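PDB 4KKI: transcobalamin-1, which carries vitamin B12, holding it with femtomolar affinity and shielding it from stomach acid. Local coordinates for residues E226-E231 with G245-A250; A250-S255 with W263-T268. All blocks are in the same frame, centred on the assembly; numbering follows the deposited sequence.

Interaction 1 of 2, residues E226-E231 with G245-A250; sequences EKILSE and GEAMQA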
ATOM      1  N   GLU A 226     -13.303  -3.902  13.300  1.00 43.91           N
ATOM      2  CA  GLU A 226     -14.226  -5.010  13.098  1.00 38.14           C
ATOM      3  C   GLU A 226     -14.237  -5.479  11.643  1.00 47.30           C
ATOM      4  O   GLU A 226     -14.203  -6.680  11.374  1.00 40.59           O
ATOM      5  CB  GLU A 226     -15.631  -4.614  13.549  1.00 45.18           C
ATOM      6  CG  GLU A 226     -15.721  -4.323  15.037  1.00 55.38           C
ATOM      7  CD  GLU A 226     -16.991  -3.593  15.415  1.00 57.63           C
ATOM      8  OE1 GLU A 226     -17.719  -3.152  14.501  1.00 67.60           O
ATOM      9  OE2 GLU A 226     -17.259  -3.458  16.627  1.00 57.50           O
ATOM     10  N   LYS A 227     -14.275  -4.529  10.711  1.00 40.58           N
ATOM     11  CA  LYS A 227     -14.251  -4.848   9.284  1.00 47.54           C
ATOM     12  C   LYS A 227     -12.920  -5.466   8.865  1.00 49.95           C
ATOM     13  O   LYS A 227     -12.877  -6.336   7.995  1.00 46.14           O
ATOM     14  CB  LYS A 227     -14.528  -3.602   8.439  1.00 43.02           C
ATOM     15  CG  LYS A 227     -15.918  -3.019   8.610  1.00 43.00           C
ATOM     16  CD  LYS A 227     -16.049  -1.695   7.870  1.00 53.17           C
ATOM     17  CE  LYS A 227     -17.442  -1.111   8.021  1.00 51.77           C
ATOM     18  NZ  LYS A 227     -18.463  -1.963   7.355  1.00 58.04           N
ATOM     19  N   ILE A 228     -11.833  -5.008   9.479  1.00 44.44           N
ATOM     20  CA  ILE A 228     -10.519  -5.580   9.211  1.00 40.95           C
ATOM     21  C   ILE A 228     -10.466  -7.034   9.677  1.00 44.17           C
ATOM     22  O   ILE A 228     -10.074  -7.922   8.922  1.00 40.69           O
ATOM     23  CB  ILE A 228      -9.391  -4.762   9.876  1.00 36.99           C
ATOM     24  CG1 ILE A 228      -9.169  -3.453   9.119  1.00 36.41           C
ATOM     25  CG2 ILE A 228      -8.093  -5.556   9.903  1.00 28.77           C
ATOM     26  CD1 ILE A 228      -8.162  -2.534   9.778  1.00 33.30           C
ATOM     27  N   LEU A 229     -10.883  -7.274  10.917  1.00 41.38           N
ATOM     28  CA  LEU A 229     -10.883  -8.619  11.486  1.00 44.86           C
ATOM     29  C   LEU A 229     -11.855  -9.560  10.773  1.00 49.12           C
ATOM     30  O   LEU A 229     -11.657 -10.774  10.765  1.00 54.49           O
ATOM     31  CB  LEU A 229     -11.196  -8.571  12.983  1.00 34.53           C
ATOM     32  CG  LEU A 229     -10.053  -8.097  13.880  1.00 37.89           C
ATOM     33  CD1 LEU A 229     -10.537  -7.873  15.300  1.00 47.26           C
ATOM     34  CD2 LEU A 229      -8.920  -9.108  13.854  1.00 42.62           C
ATOM     35  N   SER A 230     -12.900  -8.996  10.175  1.00 52.07           N
ATOM     36  CA  SER A 230     -13.873  -9.789   9.428  1.00 53.04           C
ATOM     37  C   SER A 230     -13.260 -10.375   8.163  1.00 54.15           C
ATOM     38  O   SER A 230     -13.827 -11.280   7.554  1.00 57.89           O
ATOM     39  CB  SER A 230     -15.093  -8.943   9.059  1.00 47.45           C
ATOM     40  OG  SER A 230     -15.811  -8.551  10.215  1.00 58.93           O
ATOM     41  N   GLU A 231     -12.106  -9.848   7.767  1.00 38.42           N
ATOM     42  CA  GLU A 231     -11.428 -10.323   6.569  1.00 37.27           C
ATOM     43  C   GLU A 231     -10.274 -11.251   6.924  1.00 37.85           C
ATOM     44  O   GLU A 231      -9.460 -11.595   6.068  1.00 46.75           O
ATOM     45  CB  GLU A 231     -10.915  -9.147   5.733  1.00 35.63           C
ATOM     46  CG  GLU A 231     -11.986  -8.147   5.314  1.00 41.34           C
ATOM     47  CD  GLU A 231     -12.961  -8.706   4.290  1.00 54.06           C
ATOM     48  OE1 GLU A 231     -12.634  -9.714   3.627  1.00 55.19           O
ATOM     49  OE2 GLU A 231     -14.059  -8.129   4.147  1.00 55.64           O
ATOM     50  N   GLY A 245       0.451  -7.216   6.512  1.00 31.88           N
ATOM     51  CA  GLY A 245       1.480  -6.467   7.213  1.00 32.39           C
ATOM     52  C   GLY A 245       0.975  -5.172   7.818  1.00 37.33           C
ATOM     53  O   GLY A 245       1.201  -4.894   8.995  1.00 39.88           O
ATOM     54  N   GLU A 246       0.278  -4.378   7.015  1.00 31.62           N
ATOM     55  CA  GLU A 246      -0.253  -3.112   7.494  1.00 39.51           C
ATOM     56  C   GLU A 246      -1.529  -3.310   8.309  1.00 40.96           C
ATOM     57  O   GLU A 246      -1.874  -2.474   9.143  1.00 35.73           O
ATOM     58  CB  GLU A 246      -0.446  -2.131   6.336  1.00 29.95           C
ATOM     59  CG  GLU A 246       0.869  -1.795   5.630  1.00 31.16           C
ATOM     60  CD  GLU A 246       0.748  -0.669   4.619  1.00 39.98           C
ATOM     61  OE1 GLU A 246      -0.320  -0.534   3.987  1.00 38.90           O
ATOM     62  OE2 GLU A 246       1.732   0.087   4.459  1.00 41.60           O
ATOM     63  N   ALA A 247      -2.215  -4.428   8.088  1.00 38.92           N
ATOM     64  CA  ALA A 247      -3.354  -4.774   8.931  1.00 43.63           C
ATOM     65  C   ALA A 247      -2.873  -5.043  10.356  1.00 40.04           C
ATOM     66  O   ALA A 247      -3.515  -4.628  11.321  1.00 33.14           O
ATOM     67  CB  ALA A 247      -4.102  -5.975   8.373  1.00 35.66           C
ATOM     68  N   MET A 248      -1.737  -5.729  10.476  1.00 35.37           N
ATOM     69  CA  MET A 248      -1.120  -5.978  11.777  1.00 36.17           C
ATOM     70  C   MET A 248      -0.788  -4.668  12.494  1.00 38.57           C
ATOM     71  O   MET A 248      -1.036  -4.537  13.693  1.00 40.62           O
ATOM     72  CB  MET A 248       0.143  -6.839  11.636  1.00 41.23           C
ATOM     73  CG  MET A 248      -0.102  -8.265  11.147  1.00 29.08           C
ATOM     74  SD  MET A 248       1.423  -9.197  10.866  1.00 38.13           S
ATOM     75  CE  MET A 248       2.075  -9.303  12.530  1.00 29.63           C
ATOM     76  N   GLN A 249      -0.234  -3.705  11.758  1.00 35.08           N
ATOM     77  CA  GLN A 249       0.059  -2.386  12.316  1.00 37.12           C
ATOM     78  C   GLN A 249      -1.197  -1.759  12.903  1.00 37.43           C
ATOM     79  O   GLN A 249      -1.189  -1.265  14.032  1.00 39.66           O
ATOM     80  CB  GLN A 249       0.624  -1.443  11.252  1.00 32.78           C
ATOM     81  CG  GLN A 249       2.025  -1.768  10.779  1.00 38.39           C
ATOM     82  CD  GLN A 249       2.612  -0.649   9.940  1.00 40.99           C
ATOM     83  OE1 GLN A 249       2.429   0.530  10.245  1.00 31.73           O
ATOM     84  NE2 GLN A 249       3.311  -1.013   8.870  1.00 32.54           N
ATOM     85  N   ALA A 250      -2.273  -1.779  12.123  1.00 34.19           N
ATOM     86  CA  ALA A 250      -3.548  -1.215  12.551  1.00 38.02           C
ATOM     87  C   ALA A 250      -4.060  -1.889  13.822  1.00 43.41           C
ATOM     88  O   ALA A 250      -4.552  -1.221  14.730  1.00 38.93           O
ATOM     89  CB  ALA A 250      -4.575  -1.325  11.436  1.00 37.43           C
TER
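Ile228 reaches from the last turns of helix 213-229 to two alanines one turn apart on helix 244-252, Ala247 and Ala250, and both of its branches are used. Its CG2 methyl faces the CB of Ala247 at 4.3 Å, while CD1, at the end of the longer branch, meets the CB of Ala250 at 4.1 Å. The isoleucine thus straddles the two small residues, one methyl to each. Its first torsion sets this division: CG2 lies anti to the backbone N and CG1 anti to the carbonyl carbon (chi1 -74°), and an extended second torsion carries CD1 outward to Ala250. The CA atoms of Ile228 and Ala247 are 7.2 Å apart, a close helix approach that the short alanine side chains allow. No hydrogen bond crosses; the contact is purely apolar, and its three residues are all buried. It is plain packing between consecutive helices of the N-terminal alpha domain, an alpha6-alpha6 helical barrel. The apolar patch continues outside the pair: Ile228 also packs on Ile238 and on Phe183 of strand 182-183, and Ala250 rests on Val192 of helix 185-203, while Gln249 and Glu246, on helix 244-252 like Ala250, touch helix 284-294.

Interaction 2 of 2, residues A250-S255 with W263-T268; sequences ALFVSS and WNCQQT
Leu251 lays its CD1 methyl over the face of the Trp263 six-membered ring, a CH-pi contact 3.7 Å from the ring centroid and only 14° off the normal. Its CB lies over the same face, toward the rim, 3.6 Å from Trp263 CZ3. The indole extends toward Leu251 and Phe252 because Trp263 CG is anti to the backbone N (chi1 -179°). Its opposite face is backed by Cys265 CA, so the ring is sandwiched between a leucine methyl and the first turn of helix 265-277. Phe252 brings CE1 to 3.8 Å from Trp263 CH2, and the same CE1 touches Cys265 SG, which sits at the edge of the phenyl ring as a sulfur-aromatic contact. The indole is also fixed in its plane: NE1 donates to Thr268 OG1 at 2.7 Å with an angle of 161°. Beyond this tight part, the start of helix 265-277 turns to solvent, where Asn264 and Gln266 are exposed and take no part. Cys265 is disulfide-bonded to Cys26, near the N-terminal end of the modelled chain. The contact packs the end of helix 244-252 against the start of helix 265-277, joined by a short loop and N-capped by Asn264, within the alpha6-alpha6 barrel of the N-terminal alpha domain.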
ATOM      1  N   ALA A 250      -2.273  -1.779  12.123  1.00 34.19           N
ATOM      2  CA  ALA A 250      -3.548  -1.215  12.551  1.00 38.02           C
ATOM      3  C   ALA A 250      -4.060  -1.889  13.822  1.00 43.41           C
ATOM      4  O   ALA A 250      -4.552  -1.221  14.730  1.00 38.93           O
ATOM      5  CB  ALA A 250      -4.575  -1.325  11.436  1.00 37.43           C
ATOM      6  N   LEU A 251      -3.933  -3.212  13.887  1.00 37.45           N
ATOM      7  CA  LEU A 251      -4.373  -3.960  15.060  1.00 34.89           C
ATOM      8  C   LEU A 251      -3.428  -3.764  16.246  1.00 45.89           C
ATOM      9  O   LEU A 251      -3.854  -3.834  17.401  1.00 41.58           O
ATOM     10  CB  LEU A 251      -4.524  -5.451  14.733  1.00 33.83           C
ATOM     11  CG  LEU A 251      -5.601  -5.820  13.707  1.00 44.80           C
ATOM     12  CD1 LEU A 251      -5.641  -7.323  13.491  1.00 48.45           C
ATOM     13  CD2 LEU A 251      -6.969  -5.304  14.137  1.00 43.06           C
ATOM     14  N   PHE A 252      -2.151  -3.525  15.955  1.00 39.53           N
ATOM     15  CA  PHE A 252      -1.160  -3.233  16.991  1.00 41.18           C
ATOM     16  C   PHE A 252      -1.569  -2.031  17.835  1.00 41.30           C
ATOM     17  O   PHE A 252      -1.423  -2.040  19.055  1.00 39.74           O
ATOM     18  CB  PHE A 252       0.216  -2.947  16.374  1.00 38.40           C
ATOM     19  CG  PHE A 252       0.985  -4.178  15.981  1.00 32.81           C
ATOM     20  CD1 PHE A 252       0.461  -5.443  16.193  1.00 29.71           C
ATOM     21  CD2 PHE A 252       2.243  -4.065  15.412  1.00 31.85           C
ATOM     22  CE1 PHE A 252       1.174  -6.571  15.834  1.00 36.03           C
ATOM     23  CE2 PHE A 252       2.963  -5.189  15.055  1.00 38.40           C
ATOM     24  CZ  PHE A 252       2.427  -6.445  15.265  1.00 35.14           C
ATOM     25  N   VAL A 253      -2.082  -0.995  17.175  1.00 38.69           N
ATOM     26  CA  VAL A 253      -2.372   0.265  17.847  1.00 39.98           C
ATOM     27  C   VAL A 253      -3.836   0.401  18.262  1.00 45.87           C
ATOM     28  O   VAL A 253      -4.235   1.429  18.809  1.00 35.51           O
ATOM     29  CB  VAL A 253      -1.992   1.471  16.961  1.00 38.80           C
ATOM     30  CG1 VAL A 253      -0.545   1.351  16.499  1.00 36.87           C
ATOM     31  CG2 VAL A 253      -2.931   1.577  15.769  1.00 31.83           C
ATOM     32  N   SER A 254      -4.631  -0.633  18.006  1.00 38.04           N
ATOM     33  CA  SER A 254      -6.062  -0.564  18.286  1.00 45.54           C
ATOM     34  C   SER A 254      -6.572  -1.732  19.137  1.00 47.02           C
ATOM     35  O   SER A 254      -7.635  -2.292  18.867  1.00 46.21           O
ATOM     36  CB  SER A 254      -6.859  -0.450  16.981  1.00 44.20           C
ATOM     37  OG  SER A 254      -6.600  -1.541  16.116  1.00 57.20           O
ATOM     38  N   SER A 255      -5.824  -2.074  20.178  1.00 43.26           N
ATOM     39  CA  SER A 255      -6.194  -3.159  21.079  1.00 50.03           C
ATOM     40  C   SER A 255      -7.426  -2.832  21.913  1.00 57.69           C
ATOM     41  O   SER A 255      -7.955  -3.684  22.609  1.00 62.62           O
ATOM     42  CB  SER A 255      -5.033  -3.504  22.003  1.00 47.36           C
ATOM     43  OG  SER A 255      -3.840  -2.888  21.569  1.00 68.64           O
ATOM     44  N   TRP A 263      -8.160 -12.341  17.747  1.00 42.46           N
ATOM     45  CA  TRP A 263      -6.995 -12.400  16.874  1.00 47.13           C
ATOM     46  C   TRP A 263      -5.803 -13.066  17.547  1.00 50.46           C
ATOM     47  O   TRP A 263      -5.409 -12.691  18.649  1.00 53.88           O
ATOM     48  CB  TRP A 263      -6.596 -10.993  16.423  1.00 35.32           C
ATOM     49  CG  TRP A 263      -5.412 -10.973  15.505  1.00 46.82           C
ATOM     50  CD1 TRP A 263      -5.157 -11.831  14.473  1.00 46.65           C
ATOM     51  CD2 TRP A 263      -4.313 -10.055  15.544  1.00 45.28           C
ATOM     52  NE1 TRP A 263      -3.972 -11.497  13.863  1.00 44.42           N
ATOM     53  CE2 TRP A 263      -3.433 -10.411  14.501  1.00 41.83           C
ATOM     54  CE3 TRP A 263      -3.988  -8.964  16.357  1.00 38.71           C
ATOM     55  CZ2 TRP A 263      -2.252  -9.716  14.250  1.00 43.99           C
ATOM     56  CZ3 TRP A 263      -2.815  -8.275  16.106  1.00 40.79           C
ATOM     57  CH2 TRP A 263      -1.962  -8.651  15.062  1.00 42.03           C
ATOM     58  N   ASN A 264      -5.232 -14.055  16.871  1.00 59.36           N
ATOM     59  CA  ASN A 264      -3.990 -14.667  17.312  1.00 53.41           C
ATOM     60  C   ASN A 264      -2.849 -14.084  16.492  1.00 52.64           C
ATOM     61  O   ASN A 264      -2.618 -14.499  15.355  1.00 56.75           O
ATOM     62  CB  ASN A 264      -4.058 -16.185  17.136  1.00 51.63           C
ATOM     63  CG  ASN A 264      -2.887 -16.908  17.783  1.00 58.08           C
ATOM     64  OD1 ASN A 264      -1.828 -16.328  18.015  1.00 66.63           O
ATOM     65  ND2 ASN A 264      -3.076 -18.190  18.070  1.00 64.06           N
ATOM     66  N   CYS A 265      -2.142 -13.116  17.069  1.00 51.06           N
ATOM     67  CA  CYS A 265      -1.074 -12.415  16.361  1.00 44.57           C
ATOM     68  C   CYS A 265       0.049 -13.360  15.956  1.00 43.28           C
ATOM     69  O   CYS A 265       0.644 -13.208  14.891  1.00 39.02           O
ATOM     70  CB  CYS A 265      -0.514 -11.275  17.217  1.00 49.03           C
ATOM     71  SG  CYS A 265       0.810 -10.318  16.425  1.00 53.61           S
ATOM     72  N   GLN A 266       0.332 -14.338  16.810  1.00 46.11           N
ATOM     73  CA  GLN A 266       1.419 -15.271  16.552  1.00 47.60           C
ATOM     74  C   GLN A 266       1.142 -16.137  15.324  1.00 48.07           C
ATOM     75  O   GLN A 266       2.040 -16.385  14.520  1.00 52.97           O
ATOM     76  CB  GLN A 266       1.680 -16.148  17.778  1.00 44.79           C
ATOM     77  CG  GLN A 266       2.990 -16.910  17.711  1.00 46.28           C
ATOM     78  CD  GLN A 266       4.196 -15.989  17.671  1.00 64.23           C
ATOM     79  OE1 GLN A 266       5.088 -16.152  16.839  1.00 66.99           O
ATOM     80  NE2 GLN A 266       4.230 -15.017  18.577  1.00 65.24           N
ATOM     81  N   GLN A 267      -0.100 -16.592  15.180  1.00 53.91           N
ATOM     82  CA  GLN A 267      -0.479 -17.392  14.018  1.00 51.75           C
ATOM     83  C   GLN A 267      -0.325 -16.575  12.741  1.00 48.12           C
ATOM     84  O   GLN A 267       0.236 -17.051  11.753  1.00 44.20           O
ATOM     85  CB  GLN A 267      -1.918 -17.896  14.144  1.00 51.19           C
ATOM     86  CG  GLN A 267      -2.350 -18.789  12.988  1.00 53.10           C
ATOM     87  CD  GLN A 267      -3.850 -18.784  12.768  1.00 58.39           C
ATOM     88  OE1 GLN A 267      -4.565 -17.932  13.297  1.00 59.48           O
ATOM     89  NE2 GLN A 267      -4.335 -19.737  11.980  1.00 54.39           N
ATOM     90  N   THR A 268      -0.825 -15.343  12.774  1.00 39.89           N
ATOM     91  CA  THR A 268      -0.689 -14.418  11.654  1.00 43.53           C
ATOM     92  C   THR A 268       0.782 -14.215  11.298  1.00 50.27           C
ATOM     93  O   THR A 268       1.166 -14.301  10.131  1.00 49.73           O
ATOM     94  CB  THR A 268      -1.326 -13.051  11.974  1.00 39.64           C
ATOM     95  OG1 THR A 268      -2.744 -13.201  12.117  1.00 38.66           O
ATOM     96  CG2 THR A 268      -1.040 -12.055  10.866  1.00 31.96           C
TER

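Overall arrangement
Interactions 1 and 2 follow one another along the chain and share helix 244-252, with Ala250 belonging to both; their centres are about 8 Å apart. They merge through packing: Leu229 CD2 lies 3.8 Å from Leu251 CD1, and Met248 SD lies 3.8 Å from Thr268 CG2. One helix is therefore joined to helix 213-229 before it and to helix 265-277 after it. Interaction 1 is the one near the ligand, the Ala247 side chain being about 9 Å from cyanocobalamin and about 8 Å from that of Asp186, which binds it. Interaction 2 lies away from the cobalamin site, its centre about 18 Å from the centre of the chain, against about 13 Å for that of interaction 1.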